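Local coordinates for protein putative HAD-hydrolase YfnB (Bacillus subtilis, PDB 3ED5) that probably hydrolyses phosphate esters as a HAD-superfamily phosphatase, perhaps acting on 5'-nucleotides, although its true substrate has not been established, at residues Val14-Thr17 and Phe21-Ala24; Phe97-His102 and Val128-Tyr133. One frame throughout, in Å; residues are numbered along the deposited sequence.

Contacts 1 and 2 lie at the junction of the Rossmann-like core and the helical cap, their centres about 10 Å apart. Contact 1 follows strand 9-12 and the presumed nucleophile D13; the side chains of D15 and D13 are about 5 Å apart, and a bound formate lies about 3 Å from the D15 side chain. Contact 2 is farther out, the T131 side chain being about 12 Å from that of D13, though the L98 side chain is about 4 Å from a bound formate. The two meet directly: Q132 NE2 probably donates to D15 OD2 over 3.0 Å, and F21 CE1 packs on L98 CD1 at 3.8 Å. Both contacts thus join core and cap near the presumed nucleophile.

Contact 1 of 2, residues Val14-Thr17 and Phe21-Ala24; sequences VDDT and FQAA
D15 and F21 bring the backbones closest, 5.0 Å between their CA atoms, where the loop after strand 9-12 lies against the first turn of helix 21-35. The D16 carboxylate reaches that helix start: the backbone N of Q22 gives a hydrogen bond to D16 OD1 (3.0 Å, 158° at the hydrogen), which accepts it through its syn lone pair. D16 OD1 is equally near F21 N, also at 3.0 Å. The other oxygen turns toward the Q22 side chain, whose CG lies 3.6 Å from D16 OD2. D15 meets the F21 ring obliquely, its CG 3.4 Å from F21 CD1 and the carboxylate and ring planes inclined at 42°. F21 holds CG anti to its backbone N (chi1 -178°), which swings the ring alongside D15, while its CB stays against D15 CB and D16 OD1. The D15 carboxylate is engaged beyond this pair, in a salt bridge with R135 and a hydrogen bond from Q132; R135 also touches the F21 side chain. Loss of the D16 carboxylate, as with an alanine here, would probably leave the Q22 amide without this acceptor and the helix start less firmly tied to the loop. The DxDxT sequence here is the first HAD signature, D13 being the nucleophile by similarity and D15 matching the usual general acid/base position. A carboxylate at the amino-terminal end of a helix is likely to be stabilised by the helix dipole, so the hydrogen bond from Q22 N to D16 OD1, probably aided in this way, ties the loop to the first cap helix.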
loop_
_atom_site.group_PDB
_atom_site.type_symbol
_atom_site.label_atom_id
_atom_site.label_comp_id
_atom_site.label_asym_id
_atom_site.label_seq_id
_atom_site.Cartn_x
_atom_site.Cartn_y
_atom_site.Cartn_z
ATOM N N VAL A 14 -3.675 0.624 -0.577
ATOM C CA VAL A 14 -3.666 0.621 -2.053
ATOM C C VAL A 14 -2.809 -0.537 -2.576
ATOM O O VAL A 14 -3.291 -1.467 -3.253
ATOM C CB VAL A 14 -3.122 1.975 -2.627
ATOM C CG1 VAL A 14 -3.070 1.948 -4.172
ATOM C CG2 VAL A 14 -4.067 3.153 -2.221
ATOM N N ASP A 15 -1.523 -0.445 -2.280
ATOM C CA ASP A 15 -0.552 -1.295 -3.000
ATOM C C ASP A 15 -0.576 -2.746 -2.540
ATOM O O ASP A 15 -0.388 -3.047 -1.359
ATOM C CB ASP A 15 0.856 -0.692 -2.904
ATOM C CG ASP A 15 0.951 0.599 -3.674
ATOM O OD1 ASP A 15 0.273 0.689 -4.716
ATOM O OD2 ASP A 15 1.694 1.501 -3.252
ATOM N N ASP A 16 -0.802 -3.610 -3.513
ATOM C CA ASP A 16 -0.950 -5.057 -3.327
ATOM C C ASP A 16 -2.138 -5.380 -2.438
ATOM O O ASP A 16 -2.218 -6.471 -1.891
ATOM C CB ASP A 16 0.346 -5.693 -2.811
ATOM C CG ASP A 16 1.455 -5.575 -3.830
ATOM O OD1 ASP A 16 1.157 -5.731 -5.039
ATOM O OD2 ASP A 16 2.592 -5.342 -3.394
ATOM N N THR A 17 -3.089 -4.438 -2.361
ATOM C CA THR A 17 -4.377 -4.681 -1.694
ATOM C C THR A 17 -5.460 -4.571 -2.762
ATOM O O THR A 17 -6.162 -5.549 -3.009
ATOM C CB THR A 17 -4.596 -3.691 -0.529
ATOM O OG1 THR A 17 -3.546 -3.870 0.435
ATOM C CG2 THR A 17 -5.958 -3.959 0.182
ATOM N N PHE A 21 0.700 -3.691 -7.138
ATOM C CA PHE A 21 1.931 -2.922 -7.060
ATOM C C PHE A 21 3.108 -3.752 -7.513
ATOM O O PHE A 21 4.017 -3.229 -8.164
ATOM C CB PHE A 21 2.201 -2.421 -5.643
ATOM C CG PHE A 21 3.441 -1.579 -5.545
ATOM C CD1 PHE A 21 3.403 -0.222 -5.895
ATOM C CD2 PHE A 21 4.671 -2.158 -5.174
ATOM C CE1 PHE A 21 4.560 0.575 -5.814
ATOM C CE2 PHE A 21 5.834 -1.363 -5.106
ATOM C CZ PHE A 21 5.767 0.005 -5.418
ATOM N N GLN A 22 3.077 -5.050 -7.219
ATOM C CA GLN A 22 4.173 -5.928 -7.734
ATOM C C GLN A 22 4.358 -5.811 -9.246
ATOM O O GLN A 22 5.498 -5.739 -9.737
ATOM C CB GLN A 22 3.923 -7.391 -7.349
ATOM C CG GLN A 22 3.888 -7.588 -5.825
ATOM C CD GLN A 22 5.152 -7.088 -5.173
ATOM O OE1 GLN A 22 5.160 -6.093 -4.427
ATOM N NE2 GLN A 22 6.241 -7.750 -5.474
ATOM N N ALA A 23 3.253 -5.834 -9.985
ATOM C CA ALA A 23 3.296 -5.669 -11.408
ATOM C C ALA A 23 3.837 -4.302 -11.839
ATOM O O ALA A 23 4.659 -4.220 -12.770
ATOM C CB ALA A 23 1.925 -5.967 -12.053
ATOM N N ALA A 24 3.336 -3.238 -11.212
ATOM C CA ALA A 24 3.807 -1.876 -11.502
ATOM C C ALA A 24 5.307 -1.744 -11.214
ATOM O O ALA A 24 6.038 -1.177 -12.024
ATOM C CB ALA A 24 3.013 -0.821 -10.690
#

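Contact 2 of 2, residues Phe97-His102 and Val128-Tyr133; sequences FLEEGH and VSHTQY
E99, near the C-terminal end of helix 87-98, reaches across to the first turn of helix 129-138, where H130 and T131 both donate to its OE2. The shorter bond, from T131 OG1 to E99 OE2, is 2.6 Å and uses the anti lone pair of the oxygen. H130 ND1 gives the other to E99 OE2 (3.2 Å, 161° at the hydrogen); the acceptor lies near the imidazole plane, but the nitrogen approaches from above the carboxylate, 46° out of its plane. E99 is extended beyond CG (chi2 179°), carrying the carboxylate far enough to meet both donors, and E99 CG passes 3.8 Å from T131 CG2. The T131 hydroxyl is itself an acceptor for R95, so arginine, threonine and glutamate form a short polar chain. Beside it, L98 CD2 makes a looser apolar contact with T131 CG2 at 4.5 Å.

Backbone groups are also served: the E99 carbonyl accepts from K134 and that of G101 from R135, while a type I turn from L98 to G101 is closed by G101 N bonding to L98 O. V128 occupies the N-cap position, and its carbonyl receives the amide of Q132. Such a link between the linker that returns from the helical cap and the helix after the second core strand fits the C1-capped HAD fold, in which the chain re-enters the Rossmann-like domain beside the active site.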
loop_
_atom_site.group_PDB
_atom_site.type_symbol
_atom_site.label_atom_id
_atom_site.label_comp_id
_atom_site.label_asym_id
_atom_site.label_seq_id
_atom_site.Cartn_x
_atom_site.Cartn_y
_atom_site.Cartn_z
ATOM N N PHE A 97 7.859 5.834 -14.439
ATOM C CA PHE A 97 7.421 4.511 -14.907
ATOM C C PHE A 97 6.461 3.830 -13.940
ATOM O O PHE A 97 5.492 3.209 -14.371
ATOM C CB PHE A 97 8.600 3.576 -15.120
ATOM C CG PHE A 97 9.564 4.035 -16.186
ATOM C CD1 PHE A 97 9.103 4.438 -17.444
ATOM C CD2 PHE A 97 10.934 4.035 -15.927
ATOM C CE1 PHE A 97 10.008 4.844 -18.460
ATOM C CE2 PHE A 97 11.852 4.436 -16.935
ATOM C CZ PHE A 97 11.385 4.846 -18.194
ATOM N N LEU A 98 6.719 3.952 -12.642
ATOM C CA LEU A 98 5.826 3.388 -11.646
ATOM C C LEU A 98 4.448 4.026 -11.782
ATOM O O LEU A 98 3.424 3.337 -11.621
ATOM C CB LEU A 98 6.365 3.669 -10.234
ATOM C CG LEU A 98 5.715 2.908 -9.080
ATOM C CD1 LEU A 98 6.079 1.386 -9.190
ATOM C CD2 LEU A 98 6.202 3.470 -7.754
ATOM N N GLU A 99 4.423 5.325 -12.089
ATOM C CA GLU A 99 3.148 6.060 -12.164
ATOM C C GLU A 99 2.344 5.708 -13.397
ATOM O O GLU A 99 1.218 6.140 -13.534
ATOM C CB GLU A 99 3.360 7.589 -12.060
ATOM C CG GLU A 99 3.708 7.987 -10.642
ATOM C CD GLU A 99 3.957 9.484 -10.446
ATOM O OE1 GLU A 99 4.180 10.209 -11.453
ATOM O OE2 GLU A 99 3.955 9.909 -9.268
ATOM N N GLU A 100 2.929 4.945 -14.315
ATOM C CA GLU A 100 2.198 4.430 -15.459
ATOM C C GLU A 100 1.661 3.007 -15.270
ATOM O O GLU A 100 1.049 2.458 -16.175
ATOM C CB GLU A 100 3.047 4.527 -16.710
ATOM C CG GLU A 100 3.239 5.987 -17.156
ATOM C CD GLU A 100 4.240 6.136 -18.283
ATOM O OE1 GLU A 100 5.433 5.827 -18.111
ATOM O OE2 GLU A 100 3.822 6.618 -19.337
ATOM N N GLY A 101 1.912 2.420 -14.111
ATOM C CA GLY A 101 1.451 1.066 -13.798
ATOM C C GLY A 101 0.240 1.164 -12.874
ATOM O O GLY A 101 0.385 1.565 -11.720
ATOM N N HIS A 102 -0.938 0.810 -13.381
ATOM C CA HIS A 102 -2.180 0.858 -12.560
ATOM C C HIS A 102 -2.940 -0.451 -12.699
ATOM O O HIS A 102 -4.167 -0.471 -12.705
ATOM C CB HIS A 102 -3.077 2.054 -12.947
ATOM C CG HIS A 102 -3.187 2.267 -14.421
ATOM N ND1 HIS A 102 -4.155 1.671 -15.203
ATOM C CD2 HIS A 102 -2.404 2.980 -15.266
ATOM C CE1 HIS A 102 -3.953 1.998 -16.467
ATOM N NE2 HIS A 102 -2.908 2.806 -16.527
ATOM N N VAL A 128 3.486 7.789 -2.169
ATOM C CA VAL A 128 3.551 9.169 -2.653
ATOM C C VAL A 128 2.170 9.629 -3.169
ATOM O O VAL A 128 1.547 8.933 -3.997
ATOM C CB VAL A 128 4.622 9.299 -3.724
ATOM C CG1 VAL A 128 4.601 10.712 -4.374
ATOM C CG2 VAL A 128 5.977 8.987 -3.079
ATOM N N SER A 129 1.715 10.793 -2.686
ATOM C CA SER A 129 0.341 11.216 -2.979
ATOM C C SER A 129 0.071 11.273 -4.491
ATOM O O SER A 129 -0.893 10.677 -4.977
ATOM C CB SER A 129 0.022 12.574 -2.339
ATOM O OG SER A 129 -1.367 12.792 -2.513
ATOM N N HIS A 130 0.960 11.950 -5.234
ATOM C CA HIS A 130 0.739 12.067 -6.670
ATOM C C HIS A 130 0.586 10.692 -7.332
ATOM O O HIS A 130 -0.260 10.506 -8.218
ATOM C CB HIS A 130 1.876 12.829 -7.348
ATOM C CG HIS A 130 1.574 13.129 -8.773
ATOM N ND1 HIS A 130 2.209 12.491 -9.814
ATOM C CD2 HIS A 130 0.633 13.927 -9.331
ATOM C CE1 HIS A 130 1.710 12.924 -10.958
ATOM N NE2 HIS A 130 0.746 13.788 -10.693
ATOM N N THR A 131 1.416 9.749 -6.890
ATOM C CA THR A 131 1.468 8.415 -7.465
ATOM C C THR A 131 0.162 7.664 -7.205
ATOM O O THR A 131 -0.389 7.014 -8.103
ATOM C CB THR A 131 2.640 7.614 -6.885
ATOM O OG1 THR A 131 3.862 8.270 -7.229
ATOM C CG2 THR A 131 2.649 6.183 -7.471
ATOM N N GLN A 132 -0.349 7.785 -5.984
ATOM C CA GLN A 132 -1.526 7.016 -5.604
ATOM C C GLN A 132 -2.769 7.598 -6.261
ATOM O O GLN A 132 -3.605 6.837 -6.781
ATOM C CB GLN A 132 -1.657 6.986 -4.069
ATOM C CG GLN A 132 -0.425 6.354 -3.295
ATOM C CD GLN A 132 0.002 4.982 -3.822
ATOM O OE1 GLN A 132 0.445 4.845 -4.975
ATOM N NE2 GLN A 132 -0.035 3.983 -2.956
ATOM N N TYR A 133 -2.882 8.927 -6.266
ATOM C CA TYR A 133 -3.994 9.598 -6.930
ATOM C C TYR A 133 -4.024 9.203 -8.421
ATOM O O TYR A 133 -5.078 8.832 -8.975
ATOM C CB TYR A 133 -3.894 11.125 -6.802
ATOM C CG TYR A 133 -4.586 11.669 -5.553
ATOM C CD1 TYR A 133 -4.045 11.495 -4.282
ATOM C CD2 TYR A 133 -5.796 12.353 -5.661
ATOM C CE1 TYR A 133 -4.687 12.021 -3.125
ATOM C CE2 TYR A 133 -6.450 12.877 -4.523
ATOM C CZ TYR A 133 -5.881 12.712 -3.265
ATOM O OH TYR A 133 -6.536 13.229 -2.150
#